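Long-range contacts in DNA processing protein DprA (Streptococcus pneumoniae, PDB 3UQZ), which helps load RecA onto single-stranded DNA during transformation, binding this DNA cooperatively and protecting it from nucleases: residues A[110-115]-A[217-222]; A[137-142]-A[210-215]; A[221-226]-A[254-259]; A[242-247]-A[265-270]. All blocks are in the same frame, centred on the assembly; numbering follows the deposited sequence.

Contact 1: residues A[110-115]-A[217-222]. With SO4 (sulfate ion), chain D.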
loop_
_atom_site.group_PDB
_atom_site.type_symbol
_atom_site.label_atom_id
_atom_site.label_comp_id
_atom_site.label_asym_id
_atom_site.label_seq_id
_atom_site.Cartn_x
_atom_site.Cartn_y
_atom_site.Cartn_z
ATOM N N ALA A 110 4.445 8.645 16.808
ATOM C CA ALA A 110 3.068 8.396 17.207
ATOM C C ALA A 110 2.591 7.036 16.638
ATOM O O ALA A 110 3.095 6.583 15.612
ATOM C CB ALA A 110 2.174 9.514 16.713
ATOM N N VAL A 111 1.682 6.363 17.354
ATOM C CA VAL A 111 1.092 5.083 16.955
ATOM C C VAL A 111 -0.411 5.183 17.204
ATOM O O VAL A 111 -0.844 5.400 18.340
ATOM C CB VAL A 111 1.721 3.819 17.613
ATOM C CG1 VAL A 111 1.125 2.544 17.016
ATOM C CG2 VAL A 111 3.240 3.801 17.473
ATOM N N VAL A 112 -1.197 5.100 16.124
ATOM C CA VAL A 112 -2.662 5.227 16.189
ATOM C C VAL A 112 -3.347 4.055 15.491
ATOM O O VAL A 112 -2.743 3.413 14.631
ATOM C CB VAL A 112 -3.213 6.622 15.716
ATOM C CG1 VAL A 112 -2.703 7.756 16.590
ATOM C CG2 VAL A 112 -2.915 6.902 14.255
ATOM N N GLY A 113 -4.594 3.799 15.863
ATOM C CA GLY A 113 -5.382 2.730 15.267
ATOM C C GLY A 113 -6.652 2.358 15.994
ATOM O O GLY A 113 -6.987 2.931 17.030
ATOM N N SER A 114 -7.346 1.360 15.448
ATOM C CA SER A 114 -8.635 0.827 15.897
ATOM C C SER A 114 -8.722 0.541 17.384
ATOM O O SER A 114 -7.830 -0.097 17.943
ATOM C CB SER A 114 -8.988 -0.434 15.111
ATOM O OG SER A 114 -10.377 -0.718 15.147
ATOM N N ARG A 115 -9.815 1.008 18.010
ATOM C CA ARG A 115 -10.153 0.784 19.420
ATOM C C ARG A 115 -10.536 -0.708 19.561
ATOM O O ARG A 115 -10.192 -1.343 20.552
ATOM C CB ARG A 115 -11.322 1.702 19.866
ATOM C CG ARG A 115 -10.966 2.844 20.826
ATOM C CD ARG A 115 -10.522 4.162 20.151
ATOM N NE ARG A 115 -10.704 5.322 21.040
ATOM C CZ ARG A 115 -10.055 6.490 20.970
ATOM N NH1 ARG A 115 -9.129 6.696 20.046
ATOM N NH2 ARG A 115 -10.326 7.451 21.831
ATOM N N ARG A 217 7.371 13.584 14.755
ATOM C CA ARG A 217 7.777 13.849 13.366
ATOM C C ARG A 217 7.137 12.842 12.383
ATOM O O ARG A 217 7.144 13.078 11.171
ATOM C CB ARG A 217 9.311 13.843 13.228
ATOM C CG ARG A 217 10.037 14.819 14.152
ATOM C CD ARG A 217 10.204 16.191 13.539
ATOM N NE ARG A 217 11.606 16.472 13.222
ATOM C CZ ARG A 217 12.473 17.049 14.052
ATOM N NH1 ARG A 217 12.100 17.402 15.276
ATOM N NH2 ARG A 217 13.721 17.274 13.663
ATOM N N GLY A 218 6.586 11.753 12.930
ATOM C CA GLY A 218 5.901 10.710 12.177
ATOM C C GLY A 218 4.806 10.017 12.959
ATOM O O GLY A 218 4.869 9.933 14.191
ATOM N N VAL A 219 3.792 9.502 12.237
ATOM C CA VAL A 219 2.653 8.770 12.810
ATOM C C VAL A 219 2.566 7.390 12.159
ATOM O O VAL A 219 2.538 7.295 10.941
ATOM C CB VAL A 219 1.298 9.540 12.684
ATOM C CG1 VAL A 219 0.165 8.794 13.381
ATOM C CG2 VAL A 219 1.399 10.961 13.225
ATOM N N ILE A 220 2.501 6.327 12.972
ATOM C CA ILE A 220 2.343 4.945 12.526
ATOM C C ILE A 220 0.867 4.561 12.670
ATOM O O ILE A 220 0.310 4.670 13.766
ATOM C CB ILE A 220 3.297 3.965 13.270
ATOM C CG1 ILE A 220 4.779 4.235 12.922
ATOM C CG2 ILE A 220 2.920 2.491 12.997
ATOM C CD1 ILE A 220 5.797 3.544 13.863
ATOM N N VAL A 221 0.233 4.140 11.548
ATOM C CA VAL A 221 -1.166 3.684 11.504
ATOM C C VAL A 221 -1.243 2.187 11.328
ATOM O O VAL A 221 -0.473 1.606 10.566
ATOM C CB VAL A 221 -2.074 4.346 10.448
ATOM C CG1 VAL A 221 -3.345 4.896 11.079
ATOM C CG2 VAL A 221 -1.344 5.365 9.587
ATOM N N ALA A 222 -2.229 1.584 11.980
ATOM C CA ALA A 222 -2.525 0.168 11.902
ATOM C C ALA A 222 -3.990 -0.013 12.179
ATOM O O ALA A 222 -4.510 0.497 13.175
ATOM C CB ALA A 222 -1.712 -0.605 12.915
HETATM S S SO4 D . -11.261 4.405 16.080
HETATM O O1 SO4 D . -11.049 5.499 17.019
HETATM O O2 SO4 D . -12.512 4.638 15.332
HETATM O O3 SO4 D . -10.130 4.342 15.154
HETATM O O4 SO4 D . -11.363 3.145 16.803
#
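Ala110, Val112, Gly218, Ile220 and Ala222 supply the backbone bonds that join two parallel strands. Ala110 N gives a bond of 2.9 Å to Gly218 O. Ile220 N gives one of 2.7 Å to Ala110 O. Val112 N donates to Ile220 O at 2.8 Å. The bond from Ala222 N to Val112 O is longer, 3.3 Å, and more bent, 141° at the hydrogen. These are central neighbours in the parallel part of a Rossmann-like sheet, and residues 110-113 and 218-222 run side by side in the same direction.

Apolar contacts fall on both faces. Ala110, Val112, Val219 and Val221 share one. With Val112 CG1 anti to the carbonyl carbon (chi1 -62°), Val112 CG2 falls between the backbone N and that carbon. From there it meets Val219 CG1 at 3.7 Å and Val221 CG1 at 3.8 Å. Cys234 of helix 229-239 packs on Val112, Val219 and Val221. On the other face Val111 CG2 lies beside Ile220 CB, and Val125 of helix 119-130 packs on Val111 and Ala222.

Beyond the strand end, Arg115 N donates to sulfate O4 at 2.9 Å, and the Arg115 side chain bends at CG alongside the ion. The sulfate is probably from the crystallisation liquor, but it may mark an anion-binding pocket.

Contact 2: residues A[137-142]-A[210-215]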
loop_
_atom_site.group_PDB
_atom_site.type_symbol
_atom_site.label_atom_id
_atom_site.label_comp_id
_atom_site.label_asym_id
_atom_site.label_seq_id
_atom_site.Cartn_x
_atom_site.Cartn_y
_atom_site.Cartn_z
ATOM N N VAL A 137 10.709 7.062 21.046
ATOM C CA VAL A 137 9.743 7.057 22.148
ATOM C C VAL A 137 8.369 6.842 21.491
ATOM O O VAL A 137 8.016 7.548 20.531
ATOM C CB VAL A 137 9.784 8.377 22.981
ATOM C CG1 VAL A 137 8.680 8.411 24.035
ATOM C CG2 VAL A 137 11.138 8.565 23.631
ATOM N N ILE A 138 7.619 5.852 21.992
ATOM C CA ILE A 138 6.299 5.523 21.458
ATOM C C ILE A 138 5.244 6.422 22.097
ATOM O O ILE A 138 4.973 6.312 23.308
ATOM C CB ILE A 138 5.979 4.000 21.587
ATOM C CG1 ILE A 138 7.071 3.085 20.940
ATOM C CG2 ILE A 138 4.557 3.647 21.115
ATOM C CD1 ILE A 138 7.517 3.384 19.511
ATOM N N VAL A 139 4.665 7.325 21.283
ATOM C CA VAL A 139 3.627 8.233 21.759
ATOM C C VAL A 139 2.263 7.711 21.322
ATOM O O VAL A 139 2.051 7.488 20.130
ATOM C CB VAL A 139 3.863 9.701 21.337
ATOM C CG1 VAL A 139 2.828 10.619 21.986
ATOM C CG2 VAL A 139 5.276 10.159 21.687
ATOM N N SER A 140 1.356 7.479 22.284
ATOM C CA SER A 140 -0.000 7.004 22.012
ATOM C C SER A 140 -0.985 7.497 23.078
ATOM O O SER A 140 -0.566 8.156 24.019
ATOM C CB SER A 140 -0.032 5.488 21.847
ATOM O OG SER A 140 -1.146 5.118 21.055
ATOM N N GLY A 141 -2.273 7.200 22.914
ATOM C CA GLY A 141 -3.324 7.714 23.786
ATOM C C GLY A 141 -3.995 6.822 24.799
ATOM O O GLY A 141 -5.063 7.172 25.311
ATOM N N LEU A 142 -3.392 5.678 25.113
ATOM C CA LEU A 142 -3.896 4.745 26.140
ATOM C C LEU A 142 -5.286 4.124 25.875
ATOM O O LEU A 142 -5.850 3.495 26.769
ATOM C CB LEU A 142 -3.835 5.422 27.525
ATOM C CG LEU A 142 -3.228 4.691 28.708
ATOM C CD1 LEU A 142 -2.232 3.615 28.305
ATOM C CD2 LEU A 142 -2.571 5.677 29.613
ATOM N N ARG A 210 -4.612 15.592 18.469
ATOM C CA ARG A 210 -3.872 16.728 17.911
ATOM C C ARG A 210 -2.478 16.825 18.583
ATOM O O ARG A 210 -1.486 17.064 17.890
ATOM C CB ARG A 210 -4.720 18.007 18.072
ATOM C CG ARG A 210 -3.983 19.264 18.540
ATOM C CD ARG A 210 -4.897 20.396 18.989
ATOM N NE ARG A 210 -5.585 20.035 20.226
ATOM C CZ ARG A 210 -5.458 20.680 21.378
ATOM N NH1 ARG A 210 -4.693 21.758 21.463
ATOM N NH2 ARG A 210 -6.109 20.259 22.450
ATOM N N ILE A 211 -2.413 16.570 19.922
ATOM C CA ILE A 211 -1.188 16.575 20.738
ATOM C C ILE A 211 -0.322 15.351 20.397
ATOM O O ILE A 211 0.884 15.515 20.213
ATOM C CB ILE A 211 -1.499 16.681 22.264
ATOM C CG1 ILE A 211 -2.385 17.902 22.571
ATOM C CG2 ILE A 211 -0.200 16.696 23.109
ATOM C CD1 ILE A 211 -3.083 17.877 23.936
ATOM N N ILE A 212 -0.934 14.132 20.311
ATOM C CA ILE A 212 -0.240 12.888 19.943
ATOM C C ILE A 212 0.527 13.104 18.632
ATOM O O ILE A 212 1.734 12.858 18.589
ATOM C CB ILE A 212 -1.207 11.668 19.848
ATOM C CG1 ILE A 212 -1.823 11.305 21.223
ATOM C CG2 ILE A 212 -0.504 10.442 19.220
ATOM C CD1 ILE A 212 -2.917 10.309 21.168
ATOM N N ALA A 213 -0.165 13.599 17.589
ATOM C CA ALA A 213 0.427 13.873 16.283
ATOM C C ALA A 213 1.450 15.010 16.355
ATOM O O ALA A 213 2.569 14.831 15.886
ATOM C CB ALA A 213 -0.661 14.198 15.273
ATOM N N GLY A 214 1.075 16.127 16.987
ATOM C CA GLY A 214 1.903 17.324 17.141
ATOM C C GLY A 214 3.248 17.129 17.814
ATOM O O GLY A 214 4.231 17.778 17.449
ATOM N N LEU A 215 3.298 16.227 18.800
ATOM C CA LEU A 215 4.495 15.869 19.555
ATOM C C LEU A 215 5.564 15.183 18.679
ATOM O O LEU A 215 6.746 15.283 18.983
ATOM C CB LEU A 215 4.065 14.891 20.660
ATOM C CG LEU A 215 4.402 15.149 22.138
ATOM C CD1 LEU A 215 4.655 16.604 22.455
ATOM C CD2 LEU A 215 3.310 14.590 23.033
#
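The flat peptide between Ser140 and Gly141 carries the end of Ile212 on one face. Ile212 CD1 stands almost directly above Gly141 N, at 3.6 Å, and lies 3.9 Å from Ser140 C. Its methyl rests on the peptide. The other flat group, the Arg210 guanidinium, is turned away from the strand. Ile211 CG1 lies over the centre of one of its faces, 4.3 Å above the plane, and Arg210 NH2 forms a salt bridge with Glu193.

Ile212 reaches the strand with both branches. CG1 is anti to the carbonyl carbon (chi1 -65°) and the chain stays extended, which carries CD1 out to Gly141. CG2 points to Val139, 4.0 Å from Val139 O. This is the helix-on-sheet layer of a Rossmann-like domain. Helix 204-215 covers strand 137-140. The segment axes of 137-140 and 210-215 run nearly antiparallel, 157° apart in direction and 8.2 Å apart at closest approach.

Val139 is the strand side chain that points at the helix. Its CG1 meets Leu215 CD2 at 4.1 Å, the two side chains crossing at about a right angle. The same CG1 is 4.3 Å from Ile212 CG2. The contacts between side chains are apolar, while Ile212 also lies on backbone atoms; the whole contact is buried. Ile212 also rests on Val164 and Ala110, and so spans several strands of the sheet. Ser140 points the other way, and its OG bonds Val111 O on the adjoining strand.

Contact 3: residues A[221-226]-A[254-259]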
loop_
_atom_site.group_PDB
_atom_site.type_symbol
_atom_site.label_atom_id
_atom_site.label_comp_id
_atom_site.label_asym_id
_atom_site.label_seq_id
_atom_site.Cartn_x
_atom_site.Cartn_y
_atom_site.Cartn_z
ATOM N N VAL A 221 0.233 4.140 11.548
ATOM C CA VAL A 221 -1.166 3.684 11.504
ATOM C C VAL A 221 -1.243 2.187 11.328
ATOM O O VAL A 221 -0.473 1.606 10.566
ATOM C CB VAL A 221 -2.074 4.346 10.448
ATOM C CG1 VAL A 221 -3.345 4.896 11.079
ATOM C CG2 VAL A 221 -1.344 5.365 9.587
ATOM N N ALA A 222 -2.229 1.584 11.980
ATOM C CA ALA A 222 -2.525 0.168 11.902
ATOM C C ALA A 222 -3.990 -0.013 12.179
ATOM O O ALA A 222 -4.510 0.497 13.175
ATOM C CB ALA A 222 -1.712 -0.605 12.915
ATOM N N GLU A 223 -4.663 -0.722 11.275
ATOM C CA GLU A 223 -6.085 -1.026 11.353
ATOM C C GLU A 223 -6.958 0.211 11.517
ATOM O O GLU A 223 -7.754 0.291 12.443
ATOM C CB GLU A 223 -6.389 -2.139 12.386
ATOM C CG GLU A 223 -5.734 -3.471 12.046
ATOM C CD GLU A 223 -6.441 -4.723 12.523
ATOM O OE1 GLU A 223 -7.277 -4.631 13.452
ATOM O OE2 GLU A 223 -6.120 -5.811 11.992
ATOM N N ALA A 224 -6.808 1.170 10.608
ATOM C CA ALA A 224 -7.633 2.368 10.590
ATOM C C ALA A 224 -8.771 2.095 9.611
ATOM O O ALA A 224 -8.527 1.664 8.483
ATOM C CB ALA A 224 -6.815 3.574 10.154
ATOM N N LYS A 225 -10.010 2.206 10.094
ATOM C CA LYS A 225 -11.210 1.994 9.288
ATOM C C LYS A 225 -11.501 3.278 8.529
ATOM O O LYS A 225 -10.894 4.311 8.816
ATOM C CB LYS A 225 -12.410 1.651 10.180
ATOM C CG LYS A 225 -12.377 0.244 10.722
ATOM C CD LYS A 225 -13.348 0.095 11.846
ATOM C CE LYS A 225 -12.920 -1.031 12.741
ATOM N NZ LYS A 225 -14.009 -1.430 13.667
HETATM N N MSE A 226 -12.412 3.226 7.555
HETATM C CA MSE A 226 -12.811 4.434 6.849
HETATM C C MSE A 226 -13.623 5.262 7.838
HETATM O O MSE A 226 -14.266 4.699 8.726
HETATM C CB MSE A 226 -13.649 4.099 5.616
HETATM C CG MSE A 226 -12.828 3.560 4.468
HETATM SE SE MSE A 226 -11.457 4.775 3.784
HETATM C CE MSE A 226 -11.098 3.799 2.131
ATOM N N GLY A 254 -12.184 -4.821 6.092
ATOM C CA GLY A 254 -12.664 -3.449 6.233
ATOM C C GLY A 254 -11.865 -2.697 7.289
ATOM O O GLY A 254 -11.912 -1.463 7.362
ATOM N N LEU A 255 -11.103 -3.455 8.102
ATOM C CA LEU A 255 -10.248 -2.974 9.177
ATOM C C LEU A 255 -9.095 -2.089 8.724
ATOM O O LEU A 255 -8.786 -1.134 9.427
ATOM C CB LEU A 255 -9.694 -4.158 9.981
ATOM C CG LEU A 255 -10.581 -4.697 11.093
ATOM C CD1 LEU A 255 -10.159 -6.086 11.466
ATOM C CD2 LEU A 255 -10.545 -3.790 12.322
ATOM N N SER A 256 -8.436 -2.405 7.591
ATOM C CA SER A 256 -7.286 -1.624 7.115
ATOM C C SER A 256 -7.584 -0.687 5.939
ATOM O O SER A 256 -6.651 -0.210 5.294
ATOM C CB SER A 256 -6.107 -2.541 6.806
ATOM O OG SER A 256 -5.606 -3.154 7.981
ATOM N N ASP A 257 -8.875 -0.389 5.693
ATOM C CA ASP A 257 -9.330 0.459 4.591
ATOM C C ASP A 257 -8.759 1.865 4.633
ATOM O O ASP A 257 -8.435 2.421 3.587
ATOM C CB ASP A 257 -10.872 0.501 4.512
ATOM C CG ASP A 257 -11.588 -0.770 4.055
ATOM O OD1 ASP A 257 -10.906 -1.807 3.850
ATOM O OD2 ASP A 257 -12.839 -0.736 3.932
ATOM N N GLY A 258 -8.653 2.423 5.833
ATOM C CA GLY A 258 -8.124 3.763 6.064
ATOM C C GLY A 258 -6.637 3.848 5.796
ATOM O O GLY A 258 -6.175 4.832 5.220
ATOM N N CYS A 259 -5.885 2.795 6.196
ATOM C CA CYS A 259 -4.445 2.638 5.966
ATOM C C CYS A 259 -4.188 2.604 4.474
ATOM O O CYS A 259 -3.271 3.265 3.993
ATOM C CB CYS A 259 -3.920 1.363 6.622
ATOM S SG CYS A 259 -4.099 1.306 8.421
HETATM O O HOH W 1 -3.378 -2.428 9.272
HETATM O O HOH W 2 -13.471 0.775 6.815
#
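Gly258 N donates to Ala224 O at 2.8 Å. The bond is bent, 140° at the hydrogen, and the donor stands above the carbonyl plane. Gly258 lies in the first turn of helix 257-264, so the loop carbonyl takes up an amide at the helix start. A straighter but longer bond lies close by. Ala224 N points at Cys259 SG, 3.5 Å away, at 166°. Both backbone polar atoms of Ala224 are thus held by the same helical turn. Cys259 SG also touches Ala224 CB and Val221 CB.

Two waters bridge the segments, one through a side chain and one between backbone atoms. Water 1 accepts from Glu223 N and donates to Ser256 OG at 2.7 Å. Water 2 accepts from Met226 N and donates to Gly254 O.

Leu255 packs against two charged side chains. Its CD2 lies 3.6 Å from Glu223 OE1 and 3.7 Å from Lys225 CE. The Glu223 chain crosses Leu255 obliquely, whereas Lys225 runs alongside it in the same direction. Glu223 OE2 is bonded to Ser118 OG, which helps fix the carboxylate. Met226 is a selenomethionine. It bends at chi2 (-61°), crosses Asp257 at about a right angle and sets CG 3.6 Å from Asp257 CB.

Glu223 has a left-handed backbone conformation, and the chain turns there as it leaves strand 218-222. This loop after a parallel strand of the Rossmann-like sheet packs on the N-terminal turn of helix 257-264. Ala224 also touches Ser230 of helix 229-239, while Cys259 packs on Ala246 of the adjoining strand 243-246.

Contact 4: residues A[242-247]-A[265-270]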
loop_
_atom_site.group_PDB
_atom_site.type_symbol
_atom_site.label_atom_id
_atom_site.label_comp_id
_atom_site.label_asym_id
_atom_site.label_seq_id
_atom_site.Cartn_x
_atom_site.Cartn_y
_atom_site.Cartn_z
ATOM N N ARG A 242 3.665 16.218 8.656
ATOM C CA ARG A 242 4.243 15.051 9.329
ATOM C C ARG A 242 4.116 13.793 8.462
ATOM O O ARG A 242 3.155 13.656 7.699
ATOM C CB ARG A 242 3.603 14.821 10.724
ATOM C CG ARG A 242 3.452 16.054 11.632
ATOM C CD ARG A 242 4.778 16.703 11.998
ATOM N NE ARG A 242 4.762 17.281 13.343
ATOM C CZ ARG A 242 4.409 18.534 13.622
ATOM N NH1 ARG A 242 4.017 19.353 12.651
ATOM N NH2 ARG A 242 4.444 18.977 14.870
ATOM N N ASP A 243 5.104 12.883 8.570
ATOM C CA ASP A 243 5.125 11.632 7.825
ATOM C C ASP A 243 4.137 10.659 8.426
ATOM O O ASP A 243 4.033 10.558 9.655
ATOM C CB ASP A 243 6.519 10.987 7.854
ATOM C CG ASP A 243 7.612 11.692 7.078
ATOM O OD1 ASP A 243 7.307 12.264 5.997
ATOM O OD2 ASP A 243 8.788 11.605 7.503
ATOM N N VAL A 244 3.411 9.934 7.559
ATOM C CA VAL A 244 2.492 8.892 7.987
ATOM C C VAL A 244 2.929 7.549 7.429
ATOM O O VAL A 244 3.183 7.429 6.230
ATOM C CB VAL A 244 0.963 9.215 8.034
ATOM C CG1 VAL A 244 0.621 10.552 7.391
ATOM C CG2 VAL A 244 0.096 8.094 7.491
ATOM N N PHE A 245 3.151 6.585 8.334
ATOM C CA PHE A 245 3.624 5.242 8.033
ATOM C C PHE A 245 2.479 4.281 8.246
ATOM O O PHE A 245 2.094 4.034 9.389
ATOM C CB PHE A 245 4.829 4.882 8.927
ATOM C CG PHE A 245 5.948 5.891 8.913
ATOM C CD1 PHE A 245 6.818 5.974 7.834
ATOM C CD2 PHE A 245 6.134 6.763 9.983
ATOM C CE1 PHE A 245 7.851 6.918 7.818
ATOM C CE2 PHE A 245 7.166 7.713 9.964
ATOM C CZ PHE A 245 8.014 7.784 8.879
ATOM N N ALA A 246 1.898 3.770 7.148
ATOM C CA ALA A 246 0.749 2.878 7.241
ATOM C C ALA A 246 1.099 1.406 7.095
ATOM O O ALA A 246 1.841 1.030 6.186
ATOM C CB ALA A 246 -0.317 3.289 6.249
ATOM N N ILE A 247 0.580 0.577 8.020
ATOM C CA ILE A 247 0.756 -0.875 8.013
ATOM C C ILE A 247 -0.406 -1.471 7.197
ATOM O O ILE A 247 -1.568 -1.241 7.559
ATOM C CB ILE A 247 0.834 -1.473 9.453
ATOM C CG1 ILE A 247 2.029 -0.886 10.252
ATOM C CG2 ILE A 247 0.900 -3.014 9.407
ATOM C CD1 ILE A 247 1.916 -1.017 11.780
ATOM N N GLU A 265 -3.060 7.914 -1.115
ATOM C CA GLU A 265 -2.950 9.369 -1.014
ATOM C C GLU A 265 -1.520 9.905 -0.788
ATOM O O GLU A 265 -1.327 11.121 -0.737
ATOM C CB GLU A 265 -3.934 9.929 0.022
ATOM C CG GLU A 265 -5.399 9.848 -0.388
ATOM C CD GLU A 265 -5.811 10.585 -1.651
ATOM O OE1 GLU A 265 -5.277 11.689 -1.910
ATOM O OE2 GLU A 265 -6.690 10.066 -2.376
ATOM N N GLY A 266 -0.535 9.014 -0.683
ATOM C CA GLY A 266 0.855 9.420 -0.542
ATOM C C GLY A 266 1.609 8.936 0.676
ATOM O O GLY A 266 2.821 9.160 0.751
ATOM N N ALA A 267 0.930 8.281 1.646
ATOM C CA ALA A 267 1.601 7.784 2.857
ATOM C C ALA A 267 2.527 6.622 2.543
ATOM O O ALA A 267 2.362 5.946 1.519
ATOM C CB ALA A 267 0.593 7.385 3.918
ATOM N N LYS A 268 3.512 6.405 3.419
ATOM C CA LYS A 268 4.501 5.353 3.242
ATOM C C LYS A 268 3.981 4.032 3.773
ATOM O O LYS A 268 3.547 3.975 4.917
ATOM C CB LYS A 268 5.836 5.742 3.901
ATOM C CG LYS A 268 6.378 7.081 3.392
ATOM C CD LYS A 268 7.700 6.981 2.634
ATOM C CE LYS A 268 8.197 8.346 2.210
ATOM N NZ LYS A 268 8.022 8.606 0.747
ATOM N N LEU A 269 3.997 2.977 2.929
ATOM C CA LEU A 269 3.597 1.628 3.319
ATOM C C LEU A 269 4.770 1.056 4.102
ATOM O O LEU A 269 5.901 1.098 3.609
ATOM C CB LEU A 269 3.295 0.751 2.074
ATOM C CG LEU A 269 2.712 -0.659 2.336
ATOM C CD1 LEU A 269 1.856 -1.108 1.185
ATOM C CD2 LEU A 269 3.797 -1.686 2.583
ATOM N N VAL A 270 4.513 0.532 5.311
ATOM C CA VAL A 270 5.575 -0.039 6.154
ATOM C C VAL A 270 5.300 -1.499 6.524
ATOM O O VAL A 270 4.156 -1.862 6.786
ATOM C CB VAL A 270 5.980 0.851 7.379
ATOM C CG1 VAL A 270 6.575 2.187 6.928
ATOM C CG2 VAL A 270 4.820 1.066 8.354
#
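Phe245 pairs with Lys268 and Ala246 with Leu269 in parallel register, their CA atoms 4.9 and 5.0 Å apart, and three backbone bonds join the two segments: Lys268 N to Val244 O at 3.0 Å, Ala246 N to Lys268 O at 2.8 Å, and Val270 N to Ala246 O at 2.9 Å.

Val270 makes much of the side-chain contact. Its CG1, anti to the carbonyl carbon (chi1 -63°), lies 3.8 Å from Phe245 CB and also touches CD1 of the ring obliquely. Its CG2 meets Ile247 CG1 at 3.9 Å. Lys268 brings only its CB to the ring before the chain leads away. At the start of the pairing Ala267 CB packs on Val244 CG2 at 3.7 Å.

Helix 257-264 connects the two strands in a beta-alpha-beta unit and packs on one face, and a Schellman motif at Gly266 ends that helix. Ala246 and Leu269 face Ile263 of the helix. Phe245 and Lys268 lie on the other face, against helix 273-279. Strand 268-269 is the outermost of the sheet within the chain. Leu269 O bonds Gln264 NE2 of the second subunit, which also packs on Ile247, so this edge belongs to the dimer interface.

How the contacts relate
Contacts 1, 2 and 4 are largely buried; contact 3 is partly exposed. Contacts 1 and 4 are strand pairings built on backbone bonds, and strands 218-222 and 243-246 join them directly. Contact 4 lies at the edge, where the second subunit reaches it. Contact 2 is apolar helix-on-strand packing, tied to contact 1 by the backbone bond of Val111 N with Val139 O and to contact 4 by Gly214 O with Arg242 NH2. Contact 3 shares Val221 and Ala222 with contact 1 but mixes loop bonds, a sulfur acceptor and waters. Its helix, 257-264, links the two strands of contact 4. The sulfate lies beside contact 1, near Lys225 of contact 3.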